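Local coordinates for protein siderophore enterobactin esterase (Emericella nidulans, PDB 6GUO) that hydrolyses the ester bonds of the xenosiderophore enterobactin, an activity required for releasing its iron inside the fungal cell, at residues F64-A67 with T68-R72; A171-A174 with L175-P179; Q251-M254 with N255-E259. One frame throughout, in Å; residues are numbered along the deposited sequence.

In the fold
All three contacts are local, each between residues three to five apart along helical stretches of one alpha/beta-hydrolase domain, and they follow one another in chain order. Contact 1 lies on helix 60-77, between strands 52-58 and 83-90, and faces the second subunit of the homodimer. Contact 2 ends helix 166-177, which leads from strand 156-164 to strand 184-188. Contact 3 is the break between helices 239-252 and 254-268, beside strands 219-225 and 273-279. The centres of contacts 2 and 3 are 19 Å apart; contact 1 is 24 and 28 Å from them. The dimer-facing helix of contact 1 thus lies across the chain's centre from the helix end and the helix break.

Contact 1 of 3, residues F64-A67 with T68-R72; sequences FLTA and TETLR
T68 turns its hydroxyl back onto the carbonyl of F64, one turn earlier in helix 60-77, which joins parallel strands 52-58 and 83-90 in a beta-alpha-beta crossover. F64 O is held twice: T68 OG1 reaches it at 2.8 Å and T68 N at 2.9 Å. The hydroxyl comes from above the carbonyl plane, 41° out of it, whereas the amide is tilted by less. With chi1 at -64° the hydroxyl sits beside its own backbone N and the methyl CG2 lies anti to that N, which brings OG1 within range of that carbonyl. The same OG1 stands 3.7 Å above the F64 ring plane, shifted toward the rim, and is also hydrogen-bonded to S36 OG on strand 31-36.

T70 repeats the doubled grip on T66 O, which takes T70 OG1 at 2.7 Å and T70 N at 3.0 Å from opposite faces of its carbonyl plane; the two side chains lie alongside one another and point the same way. R72 lays its guanidinium over the methyl of T68. Further out, L71 and F64 rest on strand 83-90, while T66 and T70 meet helix 288-301. The polar end of E69 belongs to the dimer: E69 OE1 bonds T66 OG1 of the second subunit and E69 OE2 bonds L65 N of that subunit, each bond having its counterpart from the other chain.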
ATOM      1  N   PHE A  64       8.104   2.543  -3.998  1.00 13.61           N
ATOM      2  CA  PHE A  64       9.030   2.685  -2.874  1.00 14.21           C
ATOM      3  C   PHE A  64       8.337   2.874  -1.534  1.00 14.61           C
ATOM      4  O   PHE A  64       8.614   2.156  -0.578  1.00 15.97           O
ATOM      5  CB  PHE A  64       9.953   3.876  -3.139  1.00 14.53           C
ATOM      6  CG  PHE A  64      10.885   4.197  -2.006  1.00 14.31           C
ATOM      7  CD1 PHE A  64      11.890   3.312  -1.641  1.00 14.52           C
ATOM      8  CD2 PHE A  64      10.775   5.402  -1.324  1.00 14.60           C
ATOM      9  CE1 PHE A  64      12.767   3.617  -0.612  1.00 14.58           C
ATOM     10  CE2 PHE A  64      11.644   5.713  -0.291  1.00 14.97           C
ATOM     11  CZ  PHE A  64      12.645   4.819   0.064  1.00 14.99           C
ATOM     12  N   LEU A  65       7.433   3.844  -1.480  1.00 14.73           N
ATOM     13  CA  LEU A  65       6.790   4.225  -0.225  1.00 14.78           C
ATOM     14  C   LEU A  65       5.868   3.124   0.310  1.00 14.62           C
ATOM     15  O   LEU A  65       5.834   2.885   1.518  1.00 16.24           O
ATOM     16  CB  LEU A  65       6.033   5.549  -0.385  1.00 15.32           C
ATOM     17  CG  LEU A  65       6.854   6.777  -0.805  1.00 16.01           C
ATOM     18  CD1 LEU A  65       5.938   7.970  -1.036  1.00 16.28           C
ATOM     19  CD2 LEU A  65       7.924   7.125   0.221  1.00 16.80           C
ATOM     20  N   THR A  66       5.160   2.439  -0.588  1.00 14.24           N
ATOM     21  CA  THR A  66       4.252   1.349  -0.216  1.00 14.80           C
ATOM     22  C   THR A  66       5.048   0.178   0.336  1.00 13.72           C
ATOM     23  O   THR A  66       4.687  -0.380   1.360  1.00 14.96           O
ATOM     24  CB  THR A  66       3.402   0.875  -1.422  1.00 15.96           C
ATOM     25  OG1 THR A  66       2.613   1.968  -1.910  1.00 17.13           O
ATOM     26  CG2 THR A  66       2.462  -0.284  -1.038  1.00 16.46           C
ATOM     27  N   ALA A  67       6.129  -0.193  -0.347  1.00 13.37           N
ATOM     28  CA  ALA A  67       6.990  -1.277   0.133  1.00 12.97           C
ATOM     29  C   ALA A  67       7.582  -0.924   1.500  1.00 13.62           C
ATOM     30  O   ALA A  67       7.566  -1.740   2.422  1.00 14.87           O
ATOM     31  CB  ALA A  67       8.097  -1.556  -0.866  1.00 12.51           C
ATOM     32  N   THR A  68       8.076   0.305   1.627  1.00 13.48           N
ATOM     33  CA  THR A  68       8.672   0.782   2.874  1.00 13.83           C
ATOM     34  C   THR A  68       7.693   0.660   4.046  1.00 13.99           C
ATOM     35  O   THR A  68       8.020   0.084   5.089  1.00 14.68           O
ATOM     36  CB  THR A  68       9.157   2.231   2.712  1.00 14.31           C
ATOM     37  OG1 THR A  68      10.211   2.261   1.736  1.00 15.51           O
ATOM     38  CG2 THR A  68       9.656   2.814   4.038  1.00 14.78           C
ATOM     39  N   GLU A  69       6.487   1.181   3.863  1.00 14.00           N
ATOM     40  CA  GLU A  69       5.525   1.200   4.960  1.00 14.16           C
ATOM     41  C   GLU A  69       4.972  -0.180   5.300  1.00 14.69           C
ATOM     42  O   GLU A  69       4.769  -0.481   6.476  1.00 15.78           O
ATOM     43  CB  GLU A  69       4.393   2.161   4.670  1.00 15.03           C
ATOM     44  CG  GLU A  69       3.652   2.567   5.928  1.00 16.03           C
ATOM     45  CD  GLU A  69       2.814   3.788   5.695  1.00 17.55           C
ATOM     46  OE1 GLU A  69       1.816   3.650   4.967  1.00 19.20           O
ATOM     47  OE2 GLU A  69       3.161   4.875   6.209  1.00 18.55           O
ATOM     48  N   THR A  70       4.729  -1.013   4.288  1.00 14.99           N
ATOM     49  CA  THR A  70       4.298  -2.387   4.527  1.00 15.06           C
ATOM     50  C   THR A  70       5.299  -3.124   5.414  1.00 14.12           C
ATOM     51  O   THR A  70       4.909  -3.800   6.370  1.00 13.85           O
ATOM     52  CB  THR A  70       4.111  -3.171   3.212  1.00 16.22           C
ATOM     53  OG1 THR A  70       3.250  -2.442   2.329  1.00 17.61           O
ATOM     54  CG2 THR A  70       3.511  -4.531   3.490  1.00 16.63           C
ATOM     55  N   LEU A  71       6.585  -2.979   5.104  1.00 14.37           N
ATOM     56  CA  LEU A  71       7.642  -3.592   5.914  1.00 14.08           C
ATOM     57  C   LEU A  71       7.692  -3.021   7.332  1.00 14.42           C
ATOM     58  O   LEU A  71       7.845  -3.769   8.292  1.00 15.29           O
ATOM     59  CB  LEU A  71       9.011  -3.446   5.238  1.00 13.61           C
ATOM     60  CG  LEU A  71       9.230  -4.396   4.061  1.00 13.52           C
ATOM     61  CD1 LEU A  71      10.356  -3.878   3.185  1.00 13.64           C
ATOM     62  CD2 LEU A  71       9.510  -5.815   4.545  1.00 13.51           C
ATOM     63  N   ARG A  72       7.530  -1.708   7.465  1.00 14.47           N
ATOM     64  CA  ARG A  72       7.607  -1.068   8.778  1.00 15.30           C
ATOM     65  C   ARG A  72       6.444  -1.459   9.693  1.00 15.35           C
ATOM     66  O   ARG A  72       6.646  -1.612  10.893  1.00 16.28           O
ATOM     67  CB  ARG A  72       7.741   0.445   8.647  1.00 15.73           C
ATOM     68  CG  ARG A  72       9.132   0.815   8.166  1.00 15.83           C
ATOM     69  CD  ARG A  72       9.278   2.267   7.773  1.00 15.95           C
ATOM     70  NE  ARG A  72      10.642   2.492   7.304  1.00 16.63           N
ATOM     71  CZ  ARG A  72      11.183   3.676   7.019  1.00 17.31           C
ATOM     72  NH1 ARG A  72      10.486   4.802   7.145  1.00 17.26           N
ATOM     73  NH2 ARG A  72      12.453   3.728   6.607  1.00 16.79           N
TER

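Contact 2 of 3, residues A171-A174 with L175-P179; sequences ALHA and LFTKP
L172 lies alongside F176 in this last stretch of helix 166-177, both side chains pointing the same way: L172 CB touches F176 CE2 at 3.8 Å, and the branch L172 CD2 approaches F176 CZ. L172 O lies over a face of that ring, 3.2 Å from F176 CD2, while accepting F176 N in an ordinary helical bond. The F176 ring also meets that of F206, planes at about 45°. L172, A174 and L175 bury more surface in this contact than the other residues. A174 presses L135 of helix 131-150 and Y185 of strand 184-188 with its methyl, and its carbonyl receives the final amide, K178 N to A174 O at 2.8 Å. L175 is bonded through its N to A171 O and packs its side chain on Y185 and P218.

T177 closes the turn against H173. Its chi1 of 66° places OG1 between the backbone N and the carbonyl carbon, whence it bonds H173 O at 2.8 Å from the face opposite to T177 N. OG1 also stands 3.7 Å over the imidazole, offset to its rim, and CG2 meets H173 CE1 at 3.6 Å. Two acids hold the ring's rotation, E202 at ND1 and D132 at NE2. K178 then leaves helical geometry, ending the helix that follows the probable GxSxG nucleophile elbow of this alpha/beta-hydrolase fold.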
ATOM      1  N   ALA A 171      10.829  -8.971 -14.313  1.00 16.17           N
ATOM      2  CA  ALA A 171      11.068  -9.981 -13.278  1.00 16.46           C
ATOM      3  C   ALA A 171      11.118 -11.401 -13.850  1.00 16.59           C
ATOM      4  O   ALA A 171      12.021 -12.179 -13.510  1.00 17.31           O
ATOM      5  CB  ALA A 171      10.014  -9.888 -12.187  1.00 16.41           C
ATOM      6  N   LEU A 172      10.165 -11.727 -14.722  1.00 16.22           N
ATOM      7  CA  LEU A 172      10.150 -13.028 -15.400  1.00 16.95           C
ATOM      8  C   LEU A 172      11.377 -13.228 -16.286  1.00 17.16           C
ATOM      9  O   LEU A 172      12.001 -14.298 -16.258  1.00 17.39           O
ATOM     10  CB  LEU A 172       8.866 -13.207 -16.217  1.00 16.89           C
ATOM     11  CG  LEU A 172       7.570 -13.321 -15.397  1.00 17.50           C
ATOM     12  CD1 LEU A 172       6.368 -13.444 -16.318  1.00 18.34           C
ATOM     13  CD2 LEU A 172       7.612 -14.488 -14.419  1.00 18.43           C
ATOM     14  N   HIS A 173      11.730 -12.201 -17.058  1.00 16.75           N
ATOM     15  CA  HIS A 173      12.950 -12.242 -17.874  1.00 17.50           C
ATOM     16  C   HIS A 173      14.207 -12.520 -17.032  1.00 17.30           C
ATOM     17  O   HIS A 173      15.036 -13.347 -17.415  1.00 18.47           O
ATOM     18  CB  HIS A 173      13.113 -10.948 -18.676  1.00 19.01           C
ATOM     19  CG  HIS A 173      14.384 -10.891 -19.458  1.00 20.88           C
ATOM     20  ND1 HIS A 173      14.605 -11.675 -20.568  1.00 21.92           N
ATOM     21  CD2 HIS A 173      15.515 -10.175 -19.270  1.00 21.41           C
ATOM     22  CE1 HIS A 173      15.812 -11.429 -21.042  1.00 22.78           C
ATOM     23  NE2 HIS A 173      16.387 -10.524 -20.271  1.00 22.02           N
ATOM     24  N   ALA A 174      14.326 -11.850 -15.886  1.00 14.52           N
ATOM     25  CA  ALA A 174      15.436 -12.082 -14.963  1.00 17.68           C
ATOM     26  C   ALA A 174      15.452 -13.537 -14.496  1.00 17.62           C
ATOM     27  O   ALA A 174      16.474 -14.209 -14.613  1.00 18.11           O
ATOM     28  CB  ALA A 174      15.354 -11.136 -13.775  1.00 17.71           C
ATOM     29  N   LEU A 175      14.308 -14.025 -14.005  1.00 17.89           N
ATOM     30  CA  LEU A 175      14.172 -15.432 -13.591  1.00 18.00           C
ATOM     31  C   LEU A 175      14.596 -16.436 -14.678  1.00 17.88           C
ATOM     32  O   LEU A 175      15.382 -17.348 -14.412  1.00 17.65           O
ATOM     33  CB  LEU A 175      12.727 -15.728 -13.148  1.00 18.17           C
ATOM     34  CG  LEU A 175      12.332 -17.186 -12.882  1.00 18.69           C
ATOM     35  CD1 LEU A 175      13.192 -17.798 -11.791  1.00 19.16           C
ATOM     36  CD2 LEU A 175      10.859 -17.280 -12.515  1.00 19.04           C
ATOM     37  N   PHE A 176      14.083 -16.262 -15.893  1.00 17.90           N
ATOM     38  CA  PHE A 176      14.261 -17.266 -16.945  1.00 18.99           C
ATOM     39  C   PHE A 176      15.652 -17.264 -17.573  1.00 19.55           C
ATOM     40  O   PHE A 176      16.103 -18.309 -18.019  1.00 22.60           O
ATOM     41  CB  PHE A 176      13.186 -17.135 -18.036  1.00 19.19           C
ATOM     42  CG  PHE A 176      11.770 -17.307 -17.535  1.00 19.44           C
ATOM     43  CD1 PHE A 176      11.460 -18.223 -16.523  1.00 19.87           C
ATOM     44  CD2 PHE A 176      10.737 -16.562 -18.090  1.00 19.43           C
ATOM     45  CE1 PHE A 176      10.159 -18.372 -16.076  1.00 19.94           C
ATOM     46  CE2 PHE A 176       9.434 -16.710 -17.643  1.00 19.71           C
ATOM     47  CZ  PHE A 176       9.144 -17.616 -16.635  1.00 20.02           C
ATOM     48  N   THR A 177      16.323 -16.110 -17.598  1.00 15.70           N
ATOM     49  CA  THR A 177      17.650 -15.993 -18.229  1.00 22.58           C
ATOM     50  C   THR A 177      18.822 -15.916 -17.244  1.00 24.50           C
ATOM     51  O   THR A 177      19.945 -16.302 -17.595  1.00 27.88           O
ATOM     52  CB  THR A 177      17.708 -14.782 -19.181  1.00 25.39           C
ATOM     53  OG1 THR A 177      17.578 -13.567 -18.442  1.00 24.65           O
ATOM     54  CG2 THR A 177      16.603 -14.867 -20.227  1.00 26.33           C
ATOM     55  N   LYS A 178      18.577 -15.415 -16.033  1.00 24.79           N
ATOM     56  CA  LYS A 178      19.618 -15.301 -15.012  1.00 27.05           C
ATOM     57  C   LYS A 178      19.003 -15.626 -13.637  1.00 24.23           C
ATOM     58  O   LYS A 178      18.918 -14.757 -12.774  1.00 23.34           O
ATOM     59  CB  LYS A 178      20.245 -13.896 -15.078  1.00 33.06           C
ATOM     60  CG  LYS A 178      21.651 -13.792 -14.486  1.00 39.70           C
ATOM     61  CD  LYS A 178      22.398 -12.540 -14.952  1.00 47.89           C
ATOM     62  CE  LYS A 178      22.016 -11.295 -14.162  1.00 53.97           C
ATOM     63  NZ  LYS A 178      22.763 -10.081 -14.602  1.00 57.47           N
ATOM     64  N   PRO A 179      18.570 -16.894 -13.435  1.00 23.68           N
ATOM     65  CA  PRO A 179      17.798 -17.266 -12.234  1.00 23.24           C
ATOM     66  C   PRO A 179      18.484 -17.032 -10.881  1.00 22.77           C
ATOM     67  O   PRO A 179      17.788 -16.886  -9.875  1.00 23.32           O
ATOM     68  CB  PRO A 179      17.507 -18.763 -12.437  1.00 23.24           C
ATOM     69  CG  PRO A 179      18.463 -19.222 -13.476  1.00 23.48           C
ATOM     70  CD  PRO A 179      18.722 -18.039 -14.352  1.00 23.92           C
TER

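Contact 3 of 3, residues Q251-M254 with N255-E259; sequences QRRM and NDNCE
R253 and N257 bind each other by backbone and side chain at a helix-to-helix break: R253, the first residue past helix 239-252, has positive phi and is the N-cap residue of helix 254-268. Among the backbone bonds, N257 N donates to R253 O at 2.9 Å, and C258 N to M254 O begins the next turn.

The side-chain bond runs from R253 NH2 to N257 OD1 at 2.8 Å. The oxygen lies at the guanidinium edge, close to its plane, but the N-H...O angle of 145° shows a bent bond. The R253 chain runs extended to NE and then turns at chi4, -86°, which swings NH2 toward N257 OD1 and leaves the guanidinium and amide planes 55° apart. Over one face of the same guanidinium sits D256 CB, 3.5 Å from R253 CZ. The D256 carboxylate is near in charge alone, D256 OD2 being 4.1 Å from R253 NH1 and well off the guanidinium plane; the salt bridge of NH1 goes to E260.

The apolar contact is made by sulfurs, M254 SD to C258 SG at 4.0 Å, and both side chains rest on F224 of strand 219-225. Water links the two helices through N257 ND2, which gives hydrogens to two waters. One of them donates to Q251 O at 3.1 Å, the other to R252 O at 2.7 Å.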
ATOM      1  N   GLN A 251      -7.126  -8.981 -25.658  1.00 26.36           N
ATOM      2  CA  GLN A 251      -5.832  -9.185 -26.327  1.00 28.40           C
ATOM      3  C   GLN A 251      -4.715  -9.543 -25.350  1.00 27.60           C
ATOM      4  O   GLN A 251      -3.888 -10.418 -25.632  1.00 28.88           O
ATOM      5  CB  GLN A 251      -5.427  -7.942 -27.120  1.00 33.50           C
ATOM      6  CG  GLN A 251      -6.308  -7.677 -28.329  1.00 37.35           C
ATOM      7  CD  GLN A 251      -5.874  -6.467 -29.131  1.00 43.29           C
ATOM      8  OE1 GLN A 251      -4.922  -5.771 -28.775  1.00 47.63           O
ATOM      9  NE2 GLN A 251      -6.576  -6.210 -30.229  1.00 46.43           N
ATOM     10  N   ARG A 252      -4.696  -8.862 -24.209  1.00 25.25           N
ATOM     11  CA  ARG A 252      -3.624  -9.022 -23.225  1.00 25.34           C
ATOM     12  C   ARG A 252      -3.769 -10.270 -22.376  1.00 23.74           C
ATOM     13  O   ARG A 252      -2.768 -10.805 -21.898  1.00 23.43           O
ATOM     14  CB  ARG A 252      -3.505  -7.773 -22.364  1.00 26.80           C
ATOM     15  CG  ARG A 252      -3.025  -6.601 -23.194  1.00 29.39           C
ATOM     16  CD  ARG A 252      -2.905  -5.325 -22.396  1.00 32.03           C
ATOM     17  NE  ARG A 252      -2.555  -4.214 -23.279  1.00 34.56           N
ATOM     18  CZ  ARG A 252      -2.045  -3.049 -22.891  1.00 38.09           C
ATOM     19  NH1 ARG A 252      -1.796  -2.793 -21.606  1.00 41.43           N
ATOM     20  NH2 ARG A 252      -1.771  -2.124 -23.807  1.00 40.19           N
ATOM     21  N   ARG A 253      -5.007 -10.726 -22.178  1.00 23.02           N
ATOM     22  CA  ARG A 253      -5.263 -12.057 -21.637  1.00 24.14           C
ATOM     23  C   ARG A 253      -4.509 -12.288 -20.319  1.00 22.98           C
ATOM     24  O   ARG A 253      -3.900 -13.337 -20.107  1.00 22.09           O
ATOM     25  CB  ARG A 253      -4.865 -13.088 -22.700  1.00 24.95           C
ATOM     26  CG  ARG A 253      -5.434 -14.473 -22.496  1.00 26.39           C
ATOM     27  CD  ARG A 253      -5.259 -15.317 -23.743  1.00 25.61           C
ATOM     28  NE  ARG A 253      -5.809 -16.652 -23.528  1.00 16.37           N
ATOM     29  CZ  ARG A 253      -5.155 -17.682 -22.985  1.00 20.38           C
ATOM     30  NH1 ARG A 253      -5.792 -18.844 -22.843  1.00 13.27           N
ATOM     31  NH2 ARG A 253      -3.892 -17.575 -22.582  1.00 23.59           N
ATOM     32  N   MET A 254      -4.551 -11.290 -19.439  1.00 21.78           N
ATOM     33  CA  MET A 254      -3.720 -11.285 -18.233  1.00 21.28           C
ATOM     34  C   MET A 254      -3.959 -12.506 -17.340  1.00 20.08           C
ATOM     35  O   MET A 254      -3.004 -13.191 -16.957  1.00 21.08           O
ATOM     36  CB  MET A 254      -3.954 -10.001 -17.434  1.00 20.00           C
ATOM     37  CG  MET A 254      -3.099  -9.851 -16.181  1.00 19.29           C
ATOM     38  SD  MET A 254      -1.329  -9.848 -16.495  1.00 21.32           S
ATOM     39  CE  MET A 254      -1.123  -8.324 -17.417  1.00 20.80           C
ATOM     40  N   ASN A 255      -5.228 -12.775 -17.037  1.00 19.97           N
ATOM     41  CA  ASN A 255      -5.616 -13.813 -16.075  1.00 20.55           C
ATOM     42  C   ASN A 255      -5.215 -15.205 -16.569  1.00 21.19           C
ATOM     43  O   ASN A 255      -4.571 -15.966 -15.843  1.00 21.55           O
ATOM     44  CB  ASN A 255      -7.132 -13.809 -15.805  1.00 20.49           C
ATOM     45  CG  ASN A 255      -7.657 -12.478 -15.285  1.00 20.65           C
ATOM     46  OD1 ASN A 255      -7.117 -11.408 -15.576  1.00 20.74           O
ATOM     47  ND2 ASN A 255      -8.745 -12.545 -14.520  1.00 21.15           N
ATOM     48  N   ASP A 256      -5.595 -15.529 -17.804  1.00 21.00           N
ATOM     49  CA  ASP A 256      -5.282 -16.841 -18.378  1.00 21.42           C
ATOM     50  C   ASP A 256      -3.785 -17.035 -18.657  1.00 20.88           C
ATOM     51  O   ASP A 256      -3.260 -18.126 -18.425  1.00 20.06           O
ATOM     52  CB  ASP A 256      -6.108 -17.112 -19.650  1.00 22.77           C
ATOM     53  CG  ASP A 256      -7.598 -17.318 -19.364  1.00 23.99           C
ATOM     54  OD1 ASP A 256      -7.970 -17.726 -18.243  1.00 26.68           O
ATOM     55  OD2 ASP A 256      -8.410 -17.078 -20.280  1.00 25.69           O
ATOM     56  N   ASN A 257      -3.099 -15.998 -19.142  1.00 20.29           N
ATOM     57  CA  ASN A 257      -1.643 -16.084 -19.353  1.00 21.23           C
ATOM     58  C   ASN A 257      -0.900 -16.381 -18.042  1.00 21.31           C
ATOM     59  O   ASN A 257      -0.009 -17.232 -18.017  1.00 21.67           O
ATOM     60  CB  ASN A 257      -1.070 -14.810 -20.003  1.00 20.84           C
ATOM     61  CG  ASN A 257      -1.373 -14.704 -21.493  1.00 20.94           C
ATOM     62  OD1 ASN A 257      -1.847 -15.650 -22.122  1.00 21.95           O
ATOM     63  ND2 ASN A 257      -1.089 -13.536 -22.069  1.00 21.50           N
ATOM     64  N   CYS A 258      -1.276 -15.694 -16.962  1.00 21.57           N
ATOM     65  CA  CYS A 258      -0.679 -15.940 -15.644  1.00 22.65           C
ATOM     66  C   CYS A 258      -0.926 -17.353 -15.138  1.00 22.57           C
ATOM     67  O   CYS A 258       0.012 -18.031 -14.709  1.00 20.49           O
ATOM     68  CB  CYS A 258      -1.209 -14.960 -14.600  1.00 24.65           C
ATOM     69  SG  CYS A 258      -0.484 -13.326 -14.721  1.00 27.11           S
ATOM     70  N   GLU A 259      -2.191 -17.778 -15.175  1.00 22.57           N
ATOM     71  CA  GLU A 259      -2.577 -19.112 -14.696  1.00 24.99           C
ATOM     72  C   GLU A 259      -1.894 -20.223 -15.497  1.00 23.04           C
ATOM     73  O   GLU A 259      -1.448 -21.220 -14.926  1.00 22.30           O
ATOM     74  CB  GLU A 259      -4.102 -19.297 -14.733  1.00 27.17           C
ATOM     75  CG  GLU A 259      -4.863 -18.539 -13.645  1.00 30.73           C
ATOM     76  CD  GLU A 259      -4.705 -19.124 -12.242  1.00 32.47           C
ATOM     77  OE1 GLU A 259      -5.082 -18.430 -11.275  1.00 35.13           O
ATOM     78  OE2 GLU A 259      -4.210 -20.262 -12.085  1.00 31.88           O
TER
HETATM   79  O   HOH W   1      -1.804 -12.617 -24.815  1.00 33.89           O
HETATM   80  O   HOH W   2      -0.532 -11.232 -20.374  1.00 20.96           O